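Putative citrate lyase (PDB 3QQW) is probably a magnesium-dependent lyase of the HpcH/HpaI aldolase and citrate lyase family, perhaps cleaving (S)-citramalyl-CoA or a related acyl-CoA. Local coordinates at residues Ser182-His185 with Gly186-Ala190; Met193-Pro196 with Gly197-His201; Leu204-Ala207 with Lys208-Val212; Pro262-Asn265 with Ala266-Asp270. All blocks are in the same frame, centred on the assembly; numbering follows the deposited sequence. Where two conformers were deposited one is given.

Overall arrangement
All four contacts are local and follow one another along a chain folded as an eight-stranded TIM barrel. Contacts 1 and 2 lie in the long loop between helix 177-182 and helix 202-217, and contact 3 lies on the latter helix. Their centres are about 12 to 16 Å apart and each touches the other two, so the loop and the helix it leads into form one unit: Ile-188 packs on His-201 and Leu-204, and Gln-198 O probably accepts a hydrogen bond from Lys-208 NZ. This unit reaches the subunit interfaces and lies near the predicted magnesium and substrate residues. Contact 4, at the end of helix 260-267, stands apart, its centre about 21 Å from contacts 2 and 3 and about 31 Å from contact 1.

Contact 1 of 4, residues Ser182-His185 with Gly186-Ala190; sequences SGHH and GAIPA
Two side chains set beside their own backbone nitrogens, the His-184 ring with chi1 -78° and the CG1 branch of Ile-188 with chi1 -60°, meet across a type I' beta turn that runs from His-184 to Ala-187. The outstretched delta branch of Ile-188 places CD1 over the middle of the imidazole, 3.5 Å from the ring centroid of His-184 and 9° off its normal, a CH-pi contact over the face. The slim end of the CG1-CD1 arm suits this flat surface. The ring's rotation is fixed by ND1, which is hydrogen-bonded to Phe-180 O.

The turn itself is closed by Ala-187 N, which donates to His-184 O at 2.9 Å. Both central residues have positive phi, easy for Gly-186 and less usual for His-185, whose ring turns away to stack on Phe-19 of the second subunit. Arg-244 of that subunit takes the backbone oxygens of Gly-186 and Ala-187, so the turn is an interface element of the trimer. A small residue suits position 187, which packs against Leu-216 of the second subunit; the turn itself sets Ala-187 CB 3.2 Å from His-184 O.

Contact 2 of 4, residues Met193-Pro196 with Gly197-His201; sequences MRSP and GQFEH
Gln-198 NE2 donates to Ser-195 OG at 3.0 Å, with an N-H...O angle of 152° and the hydroxyl tilted 20° from the amide plane. CG of Gln-198 stands between its backbone N and carbonyl carbon (chi1 57°), and a bend at chi2 then brings the amide back over the preceding residues. Both polar ends have second partners: Ser-195 OG is bonded to Asp-239, and Gln-198 OE1 to Asn-225 ND2. A short serine and a two-headed amide therefore suit a place where the loop, helix 233-247 and the residue just after strand 221-224 converge.

The backbone adds two bonds, Gln-198 N to Arg-194 O and Phe-199 N to Pro-196 O, each 3.0 Å between the named atoms. Gly-197 O takes both Glu-200 N and His-201 N, the latter at 2.8 Å.

Around this core the Phe-199 ring has CD of its neighbour Gln-198 over one face, toward the rim, while Ser-195 OG comes to 3.3 Å from Phe-199 CE2. The carboxylate of Glu-200 crosses the proline, with OE2 3.4 Å from Pro-196 CB, and is held there by a salt bridge to Arg-242.

A cis peptide before Pro-196 turns the chain into the 3-10 segment 197-199, and His-201 then caps helix 202-217 through ND1 to Leu-203 N. The cis-proline turn and 3-10 segment thus lead into an N-cap, in the loop that follows the sixth strand of the TIM barrel and near its predicted metal site.

Contact 3 of 4, residues Leu204-Ala207 with Lys208-Val212; sequences LVRA and KADMV
Lys-208 N donates to Leu-204 O at 2.8 Å, with an N-H...O angle of 171°. The bond from Ala-209 N to Val-205 O is equally short, and those from Asp-210 N to Arg-206 O and Met-211 N to Ala-207 O complete a regular alpha-helical turn in helix 202-217.

On the interface side Arg-206 and Asp-210 lie one turn apart without forming a salt bridge with each other. The arginine, with CG anti to the backbone nitrogen (chi1 177°) and the chain stretched to NE, turns one guanidinium face toward the acid. Asp-210 OD2 lies 4.1 Å from Arg-206 CZ, above the plane and toward the rim, a position that none of the guanidinium hydrogens addresses. The two flat groups are 62° apart; with the oxygen over the face, any attraction is probably just electrostatic. Each finds its real partner across a boundary: Arg-206 NE pairs with Asp-210 OD1 of the second subunit, and Asp-210 OD1 with Arg-206 NE of the third. The same pair thus serves both interfaces of this helix.

Lys-208 leaves the helix on another side. Its CG passes 3.3 Å from Leu-204 O, and the extended chain carries NZ to hydrogen bonds with Gln-198 O and His-224 NE2, which satisfy this buried amine.

Small Ala-207 fits against Phe-175 of strand 170-175, Phe-180 of helix 177-182 and Leu-158 of helix 155-159. Leu-204 also packs on helix 177-182, and selenomethionine Met-211 reaches Leu-173 and Phe-175, so the helix lies against the barrel wall.

Contact 4 of 4, residues Pro262-Asn265 with Ala266-Asp270; sequences PIVN and AMRPD
Ile-263 and selenomethionine Met-267 lie side by side on the buried flank of helix 260-267, pointing the same way, with Ile-263 CG2 4.1 Å from Met-267 CE. The selenoether chain bends at chi2 and chi3 (67° and 77°), which folds its terminal methyl back alongside the isoleucine; a flexible, unbranched residue suits such a fit. Ala-266, buried too, is small enough to pack closely beside helix 233-247, against Ala-240 and Cys-241.

The other flank is more open to solvent. Here Arg-268, partly exposed, runs out straight from CG to NE beside exposed Asn-265; the two side chains point the same way, their amide and guanidinium planes 72° apart. Val-264 CG1 lies obliquely beside the guanidinium, 4.0 Å from Arg-268 NE. That nitrogen also has a weak bond to Thr-317 O.

The backbone bonds weaken toward Arg-268. Ala-266 N still bonds Pro-262 O at 3.0 Å, but Met-267 N is shared between Ile-263 O at 3.1 Å and, weakly, Val-264 O at 3.2 Å, and the bond from Arg-268 N to Asn-265 O is weak at 3.4 Å.

In the barrel, Ile-263 and Met-267 face Met-252 of strand 251-254, and Ile-263 and Val-264 meet Cys-25 of strand 25-29. With Ala-266 resting on helix 233-247, the short helix packs where the last strand adjoins the first.

Contact 1 of 4, residues Ser182-His185 with Gly186-Ala190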
ATOM      1  N   SER C 182      -6.409   2.557  18.581  1.00 48.75           N
ATOM      2  CA  SER C 182      -6.392   3.582  19.647  1.00 49.16           C
ATOM      3  C   SER C 182      -5.482   4.801  19.298  1.00 54.31           C
ATOM      4  O   SER C 182      -5.753   5.918  19.738  1.00 56.22           O
ATOM      5  CB  SER C 182      -5.986   2.972  20.986  1.00 49.10           C
ATOM      6  OG  SER C 182      -4.579   2.883  21.114  1.00 62.40           O
ATOM      7  N   GLY C 183      -4.455   4.587  18.479  1.00 50.10           N
ATOM      8  CA  GLY C 183      -3.572   5.663  18.042  1.00 49.42           C
ATOM      9  C   GLY C 183      -4.115   6.504  16.903  1.00 52.39           C
ATOM     10  O   GLY C 183      -3.441   7.438  16.468  1.00 53.82           O
ATOM     11  N   HIS C 184      -5.339   6.209  16.418  1.00 47.78           N
ATOM     12  CA  HIS C 184      -5.921   6.923  15.267  1.00 48.23           C
ATOM     13  C   HIS C 184      -6.861   8.089  15.632  1.00 57.95           C
ATOM     14  O   HIS C 184      -7.607   8.545  14.762  1.00 58.03           O
ATOM     15  CB  HIS C 184      -6.630   5.940  14.319  1.00 47.22           C
ATOM     16  CG  HIS C 184      -5.662   5.185  13.461  1.00 47.90           C
ATOM     17  ND1 HIS C 184      -4.940   4.112  13.958  1.00 47.08           N
ATOM     18  CD2 HIS C 184      -5.297   5.400  12.177  1.00 48.11           C
ATOM     19  CE1 HIS C 184      -4.174   3.713  12.969  1.00 45.36           C
ATOM     20  NE2 HIS C 184      -4.362   4.450  11.873  1.00 46.24           N
ATOM     21  N   HIS C 185      -6.778   8.622  16.877  1.00 60.56           N
ATOM     22  CA  HIS C 185      -7.549   9.789  17.355  1.00 65.36           C
ATOM     23  C   HIS C 185      -9.067   9.654  17.038  1.00 69.40           C
ATOM     24  O   HIS C 185      -9.711  10.607  16.579  1.00 70.08           O
ATOM     25  CB  HIS C 185      -6.996  11.099  16.728  1.00 69.05           C
ATOM     26  CG  HIS C 185      -5.496  11.230  16.719  1.00 73.43           C
ATOM     27  ND1 HIS C 185      -4.823  11.867  17.750  1.00 77.36           N
ATOM     28  CD2 HIS C 185      -4.593  10.852  15.776  1.00 74.04           C
ATOM     29  CE1 HIS C 185      -3.543  11.833  17.414  1.00 75.84           C
ATOM     30  NE2 HIS C 185      -3.357  11.237  16.233  1.00 74.26           N
ATOM     31  N   GLY C 186      -9.597   8.451  17.232  1.00 65.06           N
ATOM     32  CA  GLY C 186     -10.994   8.134  16.955  1.00 64.95           C
ATOM     33  C   GLY C 186     -11.410   8.055  15.495  1.00 65.61           C
ATOM     34  O   GLY C 186     -12.610   7.957  15.237  1.00 65.98           O
ATOM     35  N   ALA C 187     -10.454   8.086  14.525  1.00 58.88           N
ATOM     36  CA  ALA C 187     -10.793   8.057  13.089  1.00 58.08           C
ATOM     37  C   ALA C 187     -11.228   6.678  12.625  1.00 60.89           C
ATOM     38  O   ALA C 187     -11.906   6.549  11.597  1.00 58.78           O
ATOM     39  CB  ALA C 187      -9.629   8.534  12.253  1.00 57.51           C
ATOM     40  N   ILE C 188     -10.800   5.632  13.362  1.00 58.25           N
ATOM     41  CA  ILE C 188     -11.213   4.255  13.094  1.00 57.08           C
ATOM     42  C   ILE C 188     -12.315   3.936  14.113  1.00 64.31           C
ATOM     43  O   ILE C 188     -12.039   3.964  15.314  1.00 64.67           O
ATOM     44  CB  ILE C 188     -10.055   3.237  13.108  1.00 57.31           C
ATOM     45  CG1 ILE C 188      -8.988   3.591  12.041  1.00 55.63           C
ATOM     46  CG2 ILE C 188     -10.605   1.810  12.926  1.00 57.51           C
ATOM     47  CD1 ILE C 188      -7.716   2.740  12.073  1.00 49.60           C
ATOM     48  N   PRO C 189     -13.574   3.712  13.664  1.00 62.98           N
ATOM     49  CA  PRO C 189     -14.660   3.444  14.633  1.00 64.55           C
ATOM     50  C   PRO C 189     -14.503   2.089  15.317  1.00 69.28           C
ATOM     51  O   PRO C 189     -13.765   1.239  14.827  1.00 66.89           O
ATOM     52  CB  PRO C 189     -15.931   3.505  13.786  1.00 67.97           C
ATOM     53  CG  PRO C 189     -15.497   3.263  12.382  1.00 71.56           C
ATOM     54  CD  PRO C 189     -14.056   3.680  12.264  1.00 65.24           C
ATOM     55  N   ALA C 190     -15.185   1.909  16.463  1.00 68.86           N
ATOM     56  CA  ALA C 190     -15.156   0.700  17.289  1.00 68.28           C
ATOM     57  C   ALA C 190     -15.636  -0.534  16.524  1.00 71.09           C
ATOM     58  O   ALA C 190     -15.088  -1.623  16.730  1.00 69.76           O
ATOM     59  CB  ALA C 190     -16.002   0.898  18.529  1.00 71.46           C
TER

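Contact 2 of 4, residues Met193-Pro196 with Gly197-His201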
HETATM    1  N   MSE C 193     -13.078  -2.669  14.896  1.00 63.34           N
HETATM    2  CA  MSE C 193     -12.217  -3.461  15.756  1.00 62.99           C
HETATM    3  C   MSE C 193     -12.720  -4.879  15.885  1.00 66.80           C
HETATM    4  O   MSE C 193     -12.133  -5.695  16.596  1.00 67.00           O
HETATM    5  CB  MSE C 193     -12.088  -2.801  17.113  1.00 66.91           C
HETATM    6  CG  MSE C 193     -10.854  -1.963  17.199  1.00 74.61           C
HETATM    7 SE   MSE C 193     -10.302  -1.891  18.984  0.75 85.61          SE
HETATM    8  CE  MSE C 193     -10.174  -3.933  19.371  1.00 81.13           C
ATOM      9  N   ARG C 194     -13.808  -5.180  15.186  1.00 63.38           N
ATOM     10  CA  ARG C 194     -14.396  -6.517  15.159  1.00 62.49           C
ATOM     11  C   ARG C 194     -14.681  -6.908  13.720  1.00 60.68           C
ATOM     12  O   ARG C 194     -14.554  -6.083  12.819  1.00 58.69           O
ATOM     13  CB  ARG C 194     -15.663  -6.606  16.044  1.00 65.37           C
ATOM     14  CG  ARG C 194     -16.702  -5.542  15.762  1.00 72.64           C
ATOM     15  CD  ARG C 194     -17.848  -5.561  16.743  1.00 81.08           C
ATOM     16  NE  ARG C 194     -18.891  -4.635  16.310  1.00 97.68           N
ATOM     17  CZ  ARG C 194     -19.178  -3.481  16.907  1.00114.33           C
ATOM     18  NH1 ARG C 194     -18.513  -3.102  17.997  1.00 97.23           N
ATOM     19  NH2 ARG C 194     -20.139  -2.700  16.427  1.00100.38           N
ATOM     20  N   SER C 195     -15.004  -8.178  13.501  1.00 55.58           N
ATOM     21  CA  SER C 195     -15.314  -8.691  12.172  1.00 54.81           C
ATOM     22  C   SER C 195     -16.723  -8.260  11.744  1.00 59.74           C
ATOM     23  O   SER C 195     -17.607  -8.161  12.603  1.00 60.53           O
ATOM     24  CB  SER C 195     -15.181 -10.208  12.148  1.00 55.41           C
ATOM     25  OG  SER C 195     -13.828 -10.556  12.374  1.00 51.73           O
ATOM     26  N   PRO C 196     -16.953  -7.934  10.449  1.00 55.31           N
ATOM     27  CA  PRO C 196     -16.026  -7.992   9.298  1.00 53.27           C
ATOM     28  C   PRO C 196     -15.153  -6.724   9.072  1.00 55.58           C
ATOM     29  O   PRO C 196     -14.279  -6.739   8.200  1.00 54.06           O
ATOM     30  CB  PRO C 196     -16.990  -8.211   8.119  1.00 56.19           C
ATOM     31  CG  PRO C 196     -18.232  -7.480   8.513  1.00 61.31           C
ATOM     32  CD  PRO C 196     -18.305  -7.511  10.024  1.00 57.37           C
ATOM     33  N   GLY C 197     -15.381  -5.658   9.842  1.00 51.48           N
ATOM     34  CA  GLY C 197     -14.659  -4.389   9.717  1.00 50.33           C
ATOM     35  C   GLY C 197     -13.146  -4.448   9.822  1.00 53.96           C
ATOM     36  O   GLY C 197     -12.442  -3.720   9.112  1.00 55.92           O
ATOM     37  N   GLN C 198     -12.625  -5.310  10.694  1.00 46.46           N
ATOM     38  CA  GLN C 198     -11.179  -5.464  10.903  1.00 42.96           C
ATOM     39  C   GLN C 198     -10.488  -6.095   9.690  1.00 43.37           C
ATOM     40  O   GLN C 198      -9.250  -6.070   9.606  1.00 39.29           O
ATOM     41  CB  GLN C 198     -10.896  -6.276  12.166  1.00 43.50           C
ATOM     42  CG  GLN C 198     -11.534  -7.667  12.197  1.00 37.35           C
ATOM     43  CD  GLN C 198     -10.631  -8.625  12.941  1.00 50.11           C
ATOM     44  OE1 GLN C 198      -9.406  -8.435  13.056  1.00 39.33           O
ATOM     45  NE2 GLN C 198     -11.212  -9.660  13.483  1.00 40.08           N
ATOM     46  N   PHE C 199     -11.295  -6.612   8.735  1.00 39.75           N
ATOM     47  CA  PHE C 199     -10.810  -7.221   7.502  1.00 38.42           C
ATOM     48  C   PHE C 199     -11.179  -6.381   6.283  1.00 45.32           C
ATOM     49  O   PHE C 199     -10.848  -6.775   5.157  1.00 45.72           O
ATOM     50  CB  PHE C 199     -11.412  -8.624   7.355  1.00 40.63           C
ATOM     51  CG  PHE C 199     -10.978  -9.625   8.398  1.00 41.81           C
ATOM     52  CD1 PHE C 199      -9.645 -10.035   8.485  1.00 43.17           C
ATOM     53  CD2 PHE C 199     -11.911 -10.238   9.230  1.00 43.04           C
ATOM     54  CE1 PHE C 199      -9.253 -10.987   9.441  1.00 43.39           C
ATOM     55  CE2 PHE C 199     -11.515 -11.200  10.164  1.00 44.57           C
ATOM     56  CZ  PHE C 199     -10.196 -11.558  10.276  1.00 40.70           C
ATOM     57  N   GLU C 200     -11.879  -5.241   6.497  1.00 44.90           N
ATOM     58  CA  GLU C 200     -12.442  -4.428   5.416  1.00 47.23           C
ATOM     59  C   GLU C 200     -12.155  -2.918   5.495  1.00 52.45           C
ATOM     60  O   GLU C 200     -12.109  -2.281   4.438  1.00 54.58           O
ATOM     61  CB  GLU C 200     -13.954  -4.646   5.333  1.00 50.63           C
ATOM     62  CG  GLU C 200     -14.292  -6.037   4.809  1.00 63.42           C
ATOM     63  CD  GLU C 200     -15.689  -6.558   5.081  1.00 82.48           C
ATOM     64  OE1 GLU C 200     -16.578  -5.757   5.455  1.00 80.89           O
ATOM     65  OE2 GLU C 200     -15.901  -7.776   4.890  1.00 75.36           O
ATOM     66  N   HIS C 201     -11.969  -2.343   6.699  1.00 46.80           N
ATOM     67  CA  HIS C 201     -11.640  -0.917   6.837  1.00 45.52           C
ATOM     68  C   HIS C 201     -10.306  -0.670   6.120  1.00 46.73           C
ATOM     69  O   HIS C 201      -9.335  -1.392   6.364  1.00 45.73           O
ATOM     70  CB  HIS C 201     -11.581  -0.498   8.318  1.00 45.77           C
ATOM     71  CG  HIS C 201     -11.413   0.975   8.533  1.00 49.34           C
ATOM     72  ND1 HIS C 201     -10.179   1.607   8.380  1.00 49.97           N
ATOM     73  CD2 HIS C 201     -12.335   1.900   8.876  1.00 53.20           C
ATOM     74  CE1 HIS C 201     -10.395   2.890   8.632  1.00 50.56           C
ATOM     75  NE2 HIS C 201     -11.676   3.117   8.933  1.00 53.08           N
TER

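Contact 3 of 4, residues Leu204-Ala207 with Lys208-Val212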
ATOM      1  N   LEU C 204      -7.130  -0.642   8.066  1.00 38.05           N
ATOM      2  CA  LEU C 204      -6.824  -1.924   8.695  1.00 36.83           C
ATOM      3  C   LEU C 204      -6.352  -2.921   7.650  1.00 40.51           C
ATOM      4  O   LEU C 204      -5.371  -3.628   7.890  1.00 39.58           O
ATOM      5  CB  LEU C 204      -8.038  -2.419   9.483  1.00 37.94           C
ATOM      6  CG  LEU C 204      -8.454  -1.463  10.627  1.00 42.05           C
ATOM      7  CD1 LEU C 204      -9.631  -1.991  11.377  1.00 41.66           C
ATOM      8  CD2 LEU C 204      -7.267  -1.198  11.594  1.00 43.83           C
ATOM      9  N   VAL C 205      -6.966  -2.898   6.452  1.00 37.44           N
ATOM     10  CA  VAL C 205      -6.563  -3.753   5.322  1.00 36.92           C
ATOM     11  C   VAL C 205      -5.132  -3.405   4.977  1.00 40.33           C
ATOM     12  O   VAL C 205      -4.308  -4.295   4.881  1.00 41.32           O
ATOM     13  CB  VAL C 205      -7.510  -3.613   4.084  1.00 39.79           C
ATOM     14  CG1 VAL C 205      -6.969  -4.374   2.883  1.00 38.70           C
ATOM     15  CG2 VAL C 205      -8.912  -4.093   4.411  1.00 39.77           C
ATOM     16  N   ARG C 206      -4.841  -2.093   4.869  1.00 36.58           N
ATOM     17  CA  ARG C 206      -3.543  -1.523   4.541  1.00 34.11           C
ATOM     18  C   ARG C 206      -2.492  -1.942   5.569  1.00 36.94           C
ATOM     19  O   ARG C 206      -1.431  -2.434   5.189  1.00 36.87           O
ATOM     20  CB  ARG C 206      -3.667   0.002   4.448  1.00 33.33           C
ATOM     21  CG  ARG C 206      -2.365   0.711   4.192  1.00 32.02           C
ATOM     22  CD  ARG C 206      -2.507   2.203   4.355  1.00 35.26           C
ATOM     23  NE  ARG C 206      -1.232   2.864   4.077  1.00 38.36           N
ATOM     24  CZ  ARG C 206      -0.248   2.995   4.955  1.00 47.32           C
ATOM     25  NH1 ARG C 206      -0.396   2.560   6.204  1.00 38.77           N
ATOM     26  NH2 ARG C 206       0.873   3.607   4.612  1.00 42.76           N
ATOM     27  N   ALA C 207      -2.795  -1.775   6.850  1.00 34.79           N
ATOM     28  CA  ALA C 207      -1.898  -2.117   7.941  1.00 35.03           C
ATOM     29  C   ALA C 207      -1.606  -3.631   7.973  1.00 39.65           C
ATOM     30  O   ALA C 207      -0.447  -4.036   7.964  1.00 38.51           O
ATOM     31  CB  ALA C 207      -2.515  -1.671   9.256  1.00 36.25           C
ATOM     32  N   LYS C 208      -2.664  -4.467   7.945  1.00 37.76           N
ATOM     33  CA  LYS C 208      -2.522  -5.925   7.954  1.00 37.53           C
ATOM     34  C   LYS C 208      -1.728  -6.423   6.726  1.00 43.57           C
ATOM     35  O   LYS C 208      -0.784  -7.214   6.881  1.00 43.11           O
ATOM     36  CB  LYS C 208      -3.889  -6.611   8.019  1.00 38.09           C
ATOM     37  CG  LYS C 208      -4.519  -6.492   9.378  1.00 38.03           C
ATOM     38  CD  LYS C 208      -5.820  -7.285   9.454  1.00 43.40           C
ATOM     39  CE  LYS C 208      -6.405  -7.229  10.844  1.00 34.68           C
ATOM     40  NZ  LYS C 208      -7.735  -7.883  10.886  1.00 35.35           N
ATOM     41  N   ALA C 209      -2.104  -5.951   5.522  1.00 39.37           N
ATOM     42  CA  ALA C 209      -1.433  -6.365   4.290  1.00 39.42           C
ATOM     43  C   ALA C 209       0.043  -5.926   4.294  1.00 41.01           C
ATOM     44  O   ALA C 209       0.888  -6.738   3.912  1.00 41.75           O
ATOM     45  CB  ALA C 209      -2.170  -5.819   3.069  1.00 40.61           C
ATOM     46  N   ASP C 210       0.361  -4.699   4.798  1.00 34.15           N
ATOM     47  CA  ASP C 210       1.755  -4.231   4.865  1.00 33.07           C
ATOM     48  C   ASP C 210       2.591  -5.093   5.776  1.00 39.20           C
ATOM     49  O   ASP C 210       3.714  -5.451   5.418  1.00 40.64           O
ATOM     50  CB  ASP C 210       1.848  -2.784   5.352  1.00 34.19           C
ATOM     51  CG  ASP C 210       1.730  -1.754   4.257  1.00 46.98           C
ATOM     52  OD1 ASP C 210       1.512  -2.148   3.094  1.00 50.33           O
ATOM     53  OD2 ASP C 210       1.853  -0.546   4.562  1.00 55.67           O
HETATM   54  N   MSE C 211       2.048  -5.433   6.955  1.00 33.56           N
HETATM   55  CA  MSE C 211       2.776  -6.218   7.917  1.00 31.33           C
HETATM   56  C   MSE C 211       3.033  -7.649   7.398  1.00 37.49           C
HETATM   57  O   MSE C 211       4.162  -8.153   7.552  1.00 37.85           O
HETATM   58  CB  MSE C 211       2.039  -6.217   9.245  1.00 31.34           C
HETATM   59  CG  MSE C 211       2.938  -6.698  10.410  1.00 33.42           C
HETATM   60 SE   MSE C 211       1.972  -7.624  11.820  0.75 33.51          SE
HETATM   61  CE  MSE C 211       1.468  -9.113  10.875  1.00 30.84           C
ATOM     62  N   VAL C 212       2.008  -8.289   6.778  1.00 33.00           N
ATOM     63  CA  VAL C 212       2.148  -9.637   6.224  1.00 32.93           C
ATOM     64  C   VAL C 212       3.192  -9.599   5.088  1.00 40.02           C
ATOM     65  O   VAL C 212       4.097 -10.432   5.067  1.00 39.63           O
ATOM     66  CB  VAL C 212       0.800 -10.227   5.759  1.00 36.64           C
ATOM     67  CG1 VAL C 212       0.994 -11.529   4.979  1.00 36.56           C
ATOM     68  CG2 VAL C 212      -0.118 -10.459   6.947  1.00 35.76           C
TER

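Contact 4 of 4, residues Pro262-Asn265 with Ala266-Asp270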
ATOM      1  N   PRO C 262     -10.143 -24.237  17.122  1.00 50.31           N
ATOM      2  CA  PRO C 262     -10.622 -23.580  15.877  1.00 50.36           C
ATOM      3  C   PRO C 262      -9.508 -22.843  15.111  1.00 51.89           C
ATOM      4  O   PRO C 262      -9.502 -22.894  13.882  1.00 52.36           O
ATOM      5  CB  PRO C 262     -11.680 -22.587  16.372  1.00 52.22           C
ATOM      6  CG  PRO C 262     -12.115 -23.116  17.678  1.00 57.33           C
ATOM      7  CD  PRO C 262     -10.921 -23.777  18.291  1.00 51.99           C
ATOM      8  N   ILE C 263      -8.538 -22.223  15.821  1.00 45.72           N
ATOM      9  CA  ILE C 263      -7.424 -21.514  15.172  1.00 43.68           C
ATOM     10  C   ILE C 263      -6.501 -22.532  14.495  1.00 49.19           C
ATOM     11  O   ILE C 263      -6.195 -22.356  13.312  1.00 50.40           O
ATOM     12  CB  ILE C 263      -6.659 -20.562  16.124  1.00 44.79           C
ATOM     13  CG1 ILE C 263      -7.528 -19.328  16.489  1.00 45.03           C
ATOM     14  CG2 ILE C 263      -5.318 -20.111  15.508  1.00 44.19           C
ATOM     15  CD1 ILE C 263      -7.083 -18.528  17.724  1.00 49.31           C
ATOM     16  N   VAL C 264      -6.077 -23.602  15.226  1.00 43.56           N
ATOM     17  CA  VAL C 264      -5.188 -24.638  14.694  1.00 42.68           C
ATOM     18  C   VAL C 264      -5.816 -25.287  13.433  1.00 50.69           C
ATOM     19  O   VAL C 264      -5.163 -25.351  12.392  1.00 49.11           O
ATOM     20  CB  VAL C 264      -4.819 -25.690  15.786  1.00 45.91           C
ATOM     21  CG1 VAL C 264      -4.152 -26.931  15.188  1.00 46.28           C
ATOM     22  CG2 VAL C 264      -3.934 -25.061  16.867  1.00 43.30           C
ATOM     23  N   ASN C 265      -7.091 -25.713  13.528  1.00 50.56           N
ATOM     24  CA  ASN C 265      -7.793 -26.378  12.444  1.00 52.59           C
ATOM     25  C   ASN C 265      -7.981 -25.468  11.234  1.00 55.46           C
ATOM     26  O   ASN C 265      -7.813 -25.937  10.107  1.00 56.87           O
ATOM     27  CB  ASN C 265      -9.126 -26.959  12.928  1.00 56.37           C
ATOM     28  CG  ASN C 265      -8.924 -28.171  13.826  1.00 93.66           C
ATOM     29  OD1 ASN C 265      -9.364 -28.203  14.978  1.00 98.48           O
ATOM     30  ND2 ASN C 265      -8.211 -29.190  13.345  1.00 82.90           N
ATOM     31  N   ALA C 266      -8.258 -24.177  11.443  1.00 49.46           N
ATOM     32  CA  ALA C 266      -8.411 -23.231  10.320  1.00 48.13           C
ATOM     33  C   ALA C 266      -7.085 -23.005   9.570  1.00 50.69           C
ATOM     34  O   ALA C 266      -7.089 -22.769   8.366  1.00 49.99           O
ATOM     35  CB  ALA C 266      -8.940 -21.908  10.827  1.00 47.59           C
HETATM   36  N   MSE C 267      -5.955 -23.109  10.292  1.00 46.35           N
HETATM   37  CA  MSE C 267      -4.604 -22.888   9.792  1.00 44.42           C
HETATM   38  C   MSE C 267      -3.959 -24.154   9.210  1.00 52.31           C
HETATM   39  O   MSE C 267      -2.929 -24.031   8.562  1.00 53.70           O
HETATM   40  CB  MSE C 267      -3.784 -22.377  10.965  1.00 44.19           C
HETATM   41  CG  MSE C 267      -2.830 -21.299  10.647  1.00 49.37           C
HETATM   42 SE   MSE C 267      -3.553 -19.653  10.133  0.75 54.94          SE
HETATM   43  CE  MSE C 267      -4.125 -18.900  11.808  1.00 52.05           C
ATOM     44  N   ARG C 268      -4.548 -25.351   9.438  1.00 50.71           N
ATOM     45  CA  ARG C 268      -4.048 -26.649   8.973  1.00 53.07           C
ATOM     46  C   ARG C 268      -3.999 -26.801   7.457  1.00 62.90           C
ATOM     47  O   ARG C 268      -4.954 -26.394   6.785  1.00 63.91           O
ATOM     48  CB  ARG C 268      -4.947 -27.785   9.495  1.00 54.26           C
ATOM     49  CG  ARG C 268      -4.535 -28.288  10.829  1.00 61.73           C
ATOM     50  CD  ARG C 268      -5.431 -29.392  11.299  1.00 68.92           C
ATOM     51  NE  ARG C 268      -5.023 -29.823  12.634  1.00 66.90           N
ATOM     52  CZ  ARG C 268      -5.456 -30.924  13.231  1.00 82.84           C
ATOM     53  NH1 ARG C 268      -6.305 -31.737  12.607  1.00 75.81           N
ATOM     54  NH2 ARG C 268      -5.032 -31.235  14.449  1.00 66.12           N
ATOM     55  N   PRO C 269      -2.961 -27.484   6.897  1.00 62.76           N
ATOM     56  CA  PRO C 269      -2.983 -27.761   5.448  1.00 64.46           C
ATOM     57  C   PRO C 269      -3.998 -28.867   5.157  1.00 73.28           C
ATOM     58  O   PRO C 269      -4.306 -29.673   6.048  1.00 73.61           O
ATOM     59  CB  PRO C 269      -1.542 -28.201   5.119  1.00 66.27           C
ATOM     60  CG  PRO C 269      -0.820 -28.314   6.425  1.00 69.04           C
ATOM     61  CD  PRO C 269      -1.782 -28.099   7.554  1.00 63.68           C
ATOM     62  N   ASP C 270      -4.527 -28.899   3.919  1.00 72.99           N
ATOM     63  CA  ASP C 270      -5.495 -29.910   3.484  0.50 75.57           C
ATOM     64  C   ASP C 270      -4.857 -31.302   3.562  1.00 81.50           C
ATOM     65  O   ASP C 270      -3.662 -31.447   3.285  1.00 80.77           O
ATOM     66  CB  ASP C 270      -5.993 -29.608   2.055  0.50 78.61           C
ATOM     67  CG  ASP C 270      -6.697 -28.270   1.868  0.50 87.26           C
ATOM     68  OD1 ASP C 270      -6.376 -27.313   2.617  0.50 84.75           O
ATOM     69  OD2 ASP C 270      -7.522 -28.160   0.934  0.50 95.73           O
TER